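Local coordinates for protein GH62 hydrolase (Scytalidium thermophilum, PDB 4PVA) that probably removes arabinofuranosyl side groups from arabinoxylan, as a family GH62 alpha-L-arabinofuranosidase of a thermophilic fungus, at residues 155-167 against 179-191. Residues are numbered along the deposited sequence; the frame is centred on the assembly and turned at random.
Sequences NIGNGYWVDMWVV and CHLFSSDDNGHLY. With PO4 (phosphate ion), chain G.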
ATOM      1  N   ASN A 155       7.533  15.503  15.085  1.00 14.64           N
ATOM      2  CA  ASN A 155       7.291  14.206  15.748  1.00 15.18           C
ATOM      3  C   ASN A 155       8.024  13.026  15.117  1.00 14.58           C
ATOM      4  O   ASN A 155       7.912  11.905  15.599  1.00 14.56           O
ATOM      5  CB  ASN A 155       5.788  13.925  15.750  1.00 15.48           C
ATOM      6  CG  ASN A 155       5.044  14.793  16.729  1.00 16.13           C
ATOM      7  OD1 ASN A 155       5.096  14.546  17.937  1.00 19.19           O
ATOM      8  ND2 ASN A 155       4.404  15.832  16.237  1.00 15.46           N
ATOM      9  N   ILE A 156       8.795  13.276  14.048  1.00 14.03           N
ATOM     10  CA  ILE A 156       9.465  12.198  13.315  1.00 14.53           C
ATOM     11  C   ILE A 156      10.627  11.578  14.060  1.00 15.15           C
ATOM     12  O   ILE A 156      10.965  10.423  13.806  1.00 15.17           O
ATOM     13  CB  ILE A 156       9.886  12.692  11.920  1.00 14.80           C
ATOM     14  CG1 ILE A 156      10.369  11.541  11.011  1.00 14.65           C
ATOM     15  CG2 ILE A 156      10.908  13.819  11.970  1.00 15.71           C
ATOM     16  CD1 ILE A 156      10.370  11.950   9.555  1.00 15.97           C
ATOM     17  N   GLY A 157      11.282  12.331  14.939  1.00 16.15           N
ATOM     18  CA  GLY A 157      12.465  11.801  15.624  1.00 17.00           C
ATOM     19  C   GLY A 157      13.502  11.305  14.623  1.00 17.10           C
ATOM     20  O   GLY A 157      13.870  12.009  13.676  1.00 18.14           O
ATOM     21  N   ASN A 158      13.906  10.054  14.804  1.00 18.66           N
ATOM     22  CA  ASN A 158      14.884   9.434  13.916  1.00 19.53           C
ATOM     23  C   ASN A 158      14.235   8.613  12.823  1.00 17.93           C
ATOM     24  O   ASN A 158      14.886   7.806  12.192  1.00 18.21           O
ATOM     25  CB  ASN A 158      15.817   8.529  14.735  1.00 22.26           C
ATOM     26  CG  ASN A 158      16.636   9.308  15.737  1.00 25.93           C
ATOM     27  OD1 ASN A 158      17.140  10.389  15.437  1.00 28.70           O
ATOM     28  ND2 ASN A 158      16.739   8.775  16.946  1.00 30.01           N
ATOM     29  N   GLY A 159      12.953   8.847  12.583  1.00 15.93           N
ATOM     30  CA  GLY A 159      12.208   8.124  11.551  1.00 15.11           C
ATOM     31  C   GLY A 159      12.329   8.729  10.179  1.00 14.86           C
ATOM     32  O   GLY A 159      13.241   9.493   9.872  1.00 15.80           O
ATOM     33  N   TYR A 160      11.372   8.397   9.336  1.00 14.83           N
ATOM     34  CA  TYR A 160      11.361   8.702   7.917  1.00 15.27           C
ATOM     35  C   TYR A 160       9.901   8.833   7.519  1.00 13.43           C
ATOM     36  O   TYR A 160       9.083   8.026   7.933  1.00 12.79           O
ATOM     37  CB  TYR A 160      11.948   7.541   7.120  1.00 17.50           C
ATOM     38  CG  TYR A 160      13.355   7.159   7.529  1.00 20.80           C
ATOM     39  CD1 TYR A 160      14.434   7.948   7.199  1.00 22.52           C
ATOM     40  CD2 TYR A 160      13.571   6.039   8.308  1.00 23.31           C
ATOM     41  CE1 TYR A 160      15.729   7.596   7.610  1.00 24.46           C
ATOM     42  CE2 TYR A 160      14.841   5.667   8.709  1.00 25.03           C
ATOM     43  CZ  TYR A 160      15.901   6.455   8.367  1.00 25.56           C
ATOM     44  OH  TYR A 160      17.167   6.063   8.786  1.00 31.05           O
ATOM     45  N   TRP A 161       9.597   9.843   6.715  1.00 12.68           N
ATOM     46  CA  TRP A 161       8.234  10.135   6.295  1.00 12.18           C
ATOM     47  C   TRP A 161       7.947   9.278   5.080  1.00 11.72           C
ATOM     48  O   TRP A 161       8.505   9.511   3.999  1.00 12.62           O
ATOM     49  CB  TRP A 161       8.088  11.612   5.977  1.00 12.07           C
ATOM     50  CG  TRP A 161       6.717  12.028   5.616  1.00 11.45           C
ATOM     51  CD1 TRP A 161       5.534  11.445   5.969  1.00 11.19           C
ATOM     52  CD2 TRP A 161       6.385  13.159   4.834  1.00 11.49           C
ATOM     53  NE1 TRP A 161       4.477  12.137   5.435  1.00 10.89           N
ATOM     54  CE2 TRP A 161       4.980  13.217   4.756  1.00 11.16           C
ATOM     55  CE3 TRP A 161       7.146  14.148   4.166  1.00 11.67           C
ATOM     56  CZ2 TRP A 161       4.315  14.220   4.047  1.00 11.63           C
ATOM     57  CZ3 TRP A 161       6.477  15.134   3.500  1.00 12.02           C
ATOM     58  CH2 TRP A 161       5.088  15.165   3.432  1.00 11.85           C
ATOM     59  N   VAL A 162       7.043   8.308   5.222  1.00 11.14           N
ATOM     60  CA  VAL A 162       6.903   7.230   4.247  1.00 11.30           C
ATOM     61  C   VAL A 162       5.442   6.780   4.129  1.00 10.64           C
ATOM     62  O   VAL A 162       4.602   7.036   5.014  1.00 10.71           O
ATOM     63  CB  VAL A 162       7.777   5.989   4.632  1.00 12.00           C
ATOM     64  CG1 VAL A 162       9.242   6.340   4.679  1.00 13.13           C
ATOM     65  CG2 VAL A 162       7.352   5.390   5.967  1.00 12.11           C
ATOM     66  N   ASP A 163       5.175   6.038   3.058  1.00 10.31           N
ATOM     67  CA  ASP A 163       4.000   5.193   2.904  1.00 10.35           C
ATOM     68  C   ASP A 163       2.723   5.974   2.788  1.00 10.01           C
ATOM     69  O   ASP A 163       1.840   5.984   3.686  1.00  9.71           O
ATOM     70  CB  ASP A 163       3.945   4.132   4.003  1.00 10.71           C
ATOM     71  CG  ASP A 163       5.107   3.194   3.924  1.00 11.76           C
ATOM     72  OD1 ASP A 163       5.961   3.325   3.007  1.00 12.56           O
ATOM     73  OD2 ASP A 163       5.228   2.285   4.741  1.00 12.82           O
HETATM   74  N   MSE A 164       2.569   6.598   1.626  1.00  9.93           N
HETATM   75  CA  MSE A 164       1.475   7.525   1.362  1.00 10.09           C
HETATM   76  C   MSE A 164       0.263   6.797   0.822  1.00  9.92           C
HETATM   77  O   MSE A 164       0.370   5.920  -0.062  1.00 10.71           O
HETATM   78  CB  MSE A 164       1.979   8.535   0.308  1.00 10.61           C
HETATM   79  CG  MSE A 164       3.365   9.110   0.505  1.00 11.22           C
HETATM   80 SE   MSE A 164       3.447  10.018   2.226  0.55 11.24          SE
HETATM   81  CE  MSE A 164       5.385  10.378   2.219  1.00 11.74           C
ATOM     82  N   TRP A 165      -0.922   7.148   1.318  1.00  9.51           N
ATOM     83  CA  TRP A 165      -2.161   6.468   0.926  1.00  9.24           C
ATOM     84  C   TRP A 165      -3.298   7.456   0.783  1.00  9.36           C
ATOM     85  O   TRP A 165      -3.627   8.147   1.758  1.00  9.39           O
ATOM     86  CB  TRP A 165      -2.541   5.425   2.003  1.00  9.14           C
ATOM     87  CG  TRP A 165      -3.756   4.642   1.654  1.00  9.15           C
ATOM     88  CD1 TRP A 165      -5.062   4.962   1.890  1.00  9.11           C
ATOM     89  CD2 TRP A 165      -3.768   3.392   0.990  1.00  9.29           C
ATOM     90  NE1 TRP A 165      -5.892   3.986   1.393  1.00  9.22           N
ATOM     91  CE2 TRP A 165      -5.110   3.023   0.820  1.00  9.41           C
ATOM     92  CE3 TRP A 165      -2.776   2.558   0.489  1.00  9.91           C
ATOM     93  CZ2 TRP A 165      -5.480   1.833   0.229  1.00  9.94           C
ATOM     94  CZ3 TRP A 165      -3.156   1.383  -0.133  1.00 10.49           C
ATOM     95  CH2 TRP A 165      -4.482   1.038  -0.254  1.00 10.42           C
ATOM     96  N   VAL A 166      -3.929   7.509  -0.379  1.00  9.62           N
ATOM     97  CA  VAL A 166      -5.124   8.319  -0.579  1.00 10.03           C
ATOM     98  C   VAL A 166      -6.382   7.455  -0.568  1.00 10.05           C
ATOM     99  O   VAL A 166      -6.423   6.370  -1.152  1.00 10.11           O
ATOM    100  CB  VAL A 166      -5.053   9.090  -1.925  1.00 10.73           C
ATOM    101  CG1 VAL A 166      -6.375   9.729  -2.326  1.00 10.95           C
ATOM    102  CG2 VAL A 166      -3.941  10.105  -1.865  1.00 11.22           C
ATOM    103  N   VAL A 167      -7.425   7.971   0.069  1.00 10.13           N
ATOM    104  CA  VAL A 167      -8.758   7.401  -0.030  1.00 10.68           C
ATOM    105  C   VAL A 167      -9.777   8.516   0.054  1.00 11.13           C
ATOM    106  O   VAL A 167      -9.663   9.411   0.879  1.00 11.21           O
ATOM    107  CB  VAL A 167      -8.986   6.285   1.026  1.00 10.54           C
ATOM    108  CG1 VAL A 167      -8.729   6.802   2.428  1.00 11.08           C
ATOM    109  CG2 VAL A 167     -10.399   5.704   0.912  1.00 10.99           C
ATOM    110  N   CYS A 179     -11.128  13.900   0.347  1.00 12.43           N
ATOM    111  CA  CYS A 179     -10.010  13.047  -0.060  1.00 12.30           C
ATOM    112  C   CYS A 179      -8.979  13.132   1.029  1.00 11.60           C
ATOM    113  O   CYS A 179      -8.519  14.207   1.389  1.00 11.87           O
ATOM    114  CB  CYS A 179      -9.381  13.551  -1.358  1.00 12.18           C
ATOM    115  SG  CYS A 179     -10.591  13.747  -2.690  1.00 14.17           S
ATOM    116  N   HIS A 180      -8.584  11.973   1.564  1.00 11.29           N
ATOM    117  CA  HIS A 180      -7.687  11.895   2.729  1.00 11.11           C
ATOM    118  C   HIS A 180      -6.370  11.301   2.282  1.00 10.67           C
ATOM    119  O   HIS A 180      -6.338  10.407   1.468  1.00 11.94           O
ATOM    120  CB  HIS A 180      -8.315  11.001   3.794  1.00 11.33           C
ATOM    121  CG  HIS A 180      -9.642  11.473   4.255  1.00 11.85           C
ATOM    122  ND1 HIS A 180      -9.821  12.242   5.375  1.00 12.22           N
ATOM    123  CD2 HIS A 180     -10.869  11.237   3.748  1.00 12.66           C
ATOM    124  CE1 HIS A 180     -11.115  12.469   5.533  1.00 12.54           C
ATOM    125  NE2 HIS A 180     -11.768  11.857   4.572  1.00 12.82           N
ATOM    126  N   LEU A 181      -5.287  11.820   2.822  1.00 10.11           N
ATOM    127  CA  LEU A 181      -3.938  11.367   2.545  1.00 10.07           C
ATOM    128  C   LEU A 181      -3.315  10.966   3.885  1.00  9.73           C
ATOM    129  O   LEU A 181      -3.083  11.813   4.753  1.00  9.93           O
ATOM    130  CB  LEU A 181      -3.115  12.479   1.901  1.00 10.62           C
ATOM    131  CG  LEU A 181      -1.633  12.237   1.709  1.00 11.15           C
ATOM    132  CD1 LEU A 181      -1.368  11.078   0.814  1.00 11.67           C
ATOM    133  CD2 LEU A 181      -1.044  13.503   1.111  1.00 11.60           C
ATOM    134  N   PHE A 182      -3.049   9.682   4.026  1.00  9.72           N
ATOM    135  CA  PHE A 182      -2.423   9.104   5.207  1.00  9.68           C
ATOM    136  C   PHE A 182      -0.957   8.884   4.963  1.00  9.65           C
ATOM    137  O   PHE A 182      -0.528   8.622   3.832  1.00  9.81           O
ATOM    138  CB  PHE A 182      -3.073   7.768   5.562  1.00  9.93           C
ATOM    139  CG  PHE A 182      -4.489   7.885   6.074  1.00  9.93           C
ATOM    140  CD1 PHE A 182      -5.569   7.955   5.179  1.00 10.29           C
ATOM    141  CD2 PHE A 182      -4.781   7.850   7.435  1.00 10.25           C
ATOM    142  CE1 PHE A 182      -6.857   8.021   5.625  1.00 10.52           C
ATOM    143  CE2 PHE A 182      -6.072   7.909   7.889  1.00 10.48           C
ATOM    144  CZ  PHE A 182      -7.123   8.009   6.990  1.00 10.66           C
ATOM    145  N   SER A 183      -0.153   8.962   6.026  1.00  9.62           N
ATOM    146  CA  SER A 183       1.265   8.699   5.947  1.00  9.75           C
ATOM    147  C   SER A 183       1.798   8.312   7.319  1.00  9.82           C
ATOM    148  O   SER A 183       1.154   8.528   8.345  1.00 10.06           O
ATOM    149  CB  SER A 183       1.982   9.932   5.386  1.00  9.93           C
ATOM    150  OG  SER A 183       1.876  11.066   6.223  1.00 10.23           O
ATOM    151  N   SER A 184       2.993   7.754   7.335  1.00 10.22           N
ATOM    152  CA  SER A 184       3.641   7.277   8.560  1.00 10.87           C
ATOM    153  C   SER A 184       5.004   7.953   8.714  1.00 11.36           C
ATOM    154  O   SER A 184       5.530   8.515   7.756  1.00 11.13           O
ATOM    155  CB  SER A 184       3.833   5.751   8.483  1.00 11.56           C
ATOM    156  OG  SER A 184       2.583   5.057   8.522  1.00 12.52           O
ATOM    157  N   ASP A 185       5.596   7.816   9.903  1.00 11.56           N
ATOM    158  CA  ASP A 185       6.925   8.397  10.148  1.00 11.80           C
ATOM    159  C   ASP A 185       7.936   7.388  10.668  1.00 12.43           C
ATOM    160  O   ASP A 185       9.046   7.803  11.071  1.00 13.01           O
ATOM    161  CB  ASP A 185       6.855   9.611  11.065  1.00 11.77           C
ATOM    162  CG  ASP A 185       6.308   9.312  12.437  1.00 11.88           C
ATOM    163  OD1 ASP A 185       5.983   8.151  12.746  1.00 11.72           O
ATOM    164  OD2 ASP A 185       6.195  10.291  13.215  1.00 11.75           O
ATOM    165  N   ASP A 186       7.656   6.089  10.664  1.00 12.67           N
ATOM    166  CA  ASP A 186       8.538   5.130  11.292  1.00 14.02           C
ATOM    167  C   ASP A 186       8.906   5.559  12.707  1.00 14.11           C
ATOM    168  O   ASP A 186       9.986   5.213  13.226  1.00 15.46           O
ATOM    169  CB  ASP A 186       9.801   4.922  10.428  1.00 14.79           C
ATOM    170  CG  ASP A 186       9.556   4.091   9.196  1.00 15.60           C
ATOM    171  OD1 ASP A 186       8.445   3.554   9.029  1.00 16.46           O
ATOM    172  OD2 ASP A 186      10.488   4.043   8.373  1.00 18.11           O
ATOM    173  N   ASN A 187       8.017   6.263  13.359  1.00 13.55           N
ATOM    174  CA  ASN A 187       8.210   6.710  14.726  1.00 13.87           C
ATOM    175  C   ASN A 187       6.934   6.630  15.523  1.00 13.56           C
ATOM    176  O   ASN A 187       6.759   7.369  16.466  1.00 14.48           O
ATOM    177  CB  ASN A 187       8.810   8.132  14.777  1.00 14.31           C
ATOM    178  CG  ASN A 187       9.481   8.426  16.100  1.00 14.86           C
ATOM    179  OD1 ASN A 187      10.141   7.556  16.659  1.00 16.26           O
ATOM    180  ND2 ASN A 187       9.318   9.614  16.601  1.00 14.94           N
ATOM    181  N   GLY A 188       6.051   5.734  15.148  1.00 13.50           N
ATOM    182  CA  GLY A 188       4.876   5.435  15.946  1.00 13.82           C
ATOM    183  C   GLY A 188       3.652   6.286  15.682  1.00 12.96           C
ATOM    184  O   GLY A 188       2.688   6.183  16.411  1.00 14.12           O
ATOM    185  N   HIS A 189       3.664   7.102  14.639  1.00 12.36           N
ATOM    186  CA  HIS A 189       2.507   7.958  14.303  1.00 11.90           C
ATOM    187  C   HIS A 189       1.922   7.606  12.949  1.00 11.30           C
ATOM    188  O   HIS A 189       2.642   7.239  12.014  1.00 11.90           O
ATOM    189  CB  HIS A 189       2.879   9.443  14.295  1.00 12.01           C
ATOM    190  CG  HIS A 189       3.597   9.894  15.534  1.00 12.43           C
ATOM    191  ND1 HIS A 189       4.958  10.086  15.563  1.00 12.86           N
ATOM    192  CD2 HIS A 189       3.147  10.133  16.787  1.00 13.08           C
ATOM    193  CE1 HIS A 189       5.311  10.439  16.788  1.00 13.29           C
ATOM    194  NE2 HIS A 189       4.240  10.482  17.543  1.00 13.87           N
ATOM    195  N   LEU A 190       0.616   7.778  12.870  1.00 10.66           N
ATOM    196  CA  LEU A 190      -0.147   7.737  11.612  1.00 10.38           C
ATOM    197  C   LEU A 190      -0.785   9.106  11.453  1.00 10.28           C
ATOM    198  O   LEU A 190      -1.518   9.550  12.352  1.00 10.64           O
ATOM    199  CB  LEU A 190      -1.159   6.603  11.629  1.00 10.88           C
ATOM    200  CG  LEU A 190      -2.012   6.450  10.352  1.00 11.18           C
ATOM    201  CD1 LEU A 190      -1.189   6.035   9.175  1.00 11.21           C
ATOM    202  CD2 LEU A 190      -3.145   5.478  10.541  1.00 11.97           C
ATOM    203  N   TYR A 191      -0.511   9.739  10.309  1.00 10.21           N
ATOM    204  CA  TYR A 191      -0.971  11.082  10.003  1.00 10.21           C
ATOM    205  C   TYR A 191      -2.043  11.051   8.937  1.00  9.96           C
ATOM    206  O   TYR A 191      -2.065  10.156   8.126  1.00 10.11           O
ATOM    207  CB  TYR A 191       0.149  11.979   9.503  1.00 10.38           C
ATOM    208  CG  TYR A 191       1.338  12.089  10.441  1.00 10.77           C
ATOM    209  CD1 TYR A 191       1.369  13.050  11.417  1.00 11.41           C
ATOM    210  CD2 TYR A 191       2.425  11.266  10.339  1.00 11.14           C
ATOM    211  CE1 TYR A 191       2.466  13.162  12.295  1.00 11.67           C
ATOM    212  CE2 TYR A 191       3.517  11.367  11.199  1.00 11.80           C
ATOM    213  CZ  TYR A 191       3.515  12.297  12.166  1.00 11.67           C
ATOM    214  OH  TYR A 191       4.659  12.447  13.004  1.00 13.08           O
TER
HETATM  215  P   PO4 G 506     -15.225  10.917   5.841  0.75 15.88           P
HETATM  216  O1  PO4 G 506     -14.355  11.182   7.039  0.75 16.88           O
HETATM  217  O2  PO4 G 506     -14.615  11.506   4.586  0.75 12.82           O
HETATM  218  O3  PO4 G 506     -16.559  11.626   6.055  0.75 17.34           O
HETATM  219  O4  PO4 G 506     -15.456   9.382   5.758  0.75 13.29           O
HETATM  220  O   HOH W   1      12.970   8.401  16.740  1.00 30.89           O
HETATM  221  O   HOH W   2       1.335   4.497   6.103  1.00 11.73           O
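Two torsions bring Trp-161 and Ser-183 together: the indole swings opposite its own backbone N (chi1 -177°), while OG of Ser-183 sits between its backbone N and carbonyl carbon (chi1 64°). Trp-161 NE1 then donates to Ser-183 OG over 2.9 Å, almost exactly in the indole plane. Met-164, a selenomethionine bent at chi2, lays CE over one face of that indole and brings SE to 3.5 Å from Ser-183 CB. Further along, Asn-187 ND2 gives a fairly straight bond (163°) to Asn-155 O, 2.9 Å away, which lies in the amide plane of Asn-187. The turn carrying Asn-187 is organised by Asp-185, whose carboxylate takes four bonds. OD1 accepts the backbone N of Asn-187, closing an Asx turn, and that of His-189 from the opposite face; OD2 offers its syn lone pair to His-189 ND1 at 2.7 Å and receives Tyr-191 OH from above the plane. Replacing Asp-185 with alanine takes away all four acceptor bonds and is likely to leave the His-189 ring and the Tyr-191 hydroxyl without this partner and let the turn shift, weakening the hold of Asn-187 on Asn-155. Between strands 162-167 and 179-184, paired backbone bonds join Val-162 to Ser-184, Trp-165 to Phe-182 and Val-167 to His-180. On the side of Phe-182, its CE1 lies 3.9 Å from Val-167 CG1; on the other, Val-166 CG2 packs 3.8 Å from Leu-181 CD1, and Val-166 also touches Val-117 of strand 113-119. At this end His-180 NE2 donates to a phosphate ion, probably from the crystallisation liquor, that Ile-261 N and Asp-262 N also bind. The register slips by one residue between Val-162 and Trp-165, a beta bulge in this antiparallel hairpin, the two inner strands of one four-stranded blade in the five-bladed beta-propeller of GH62 enzymes.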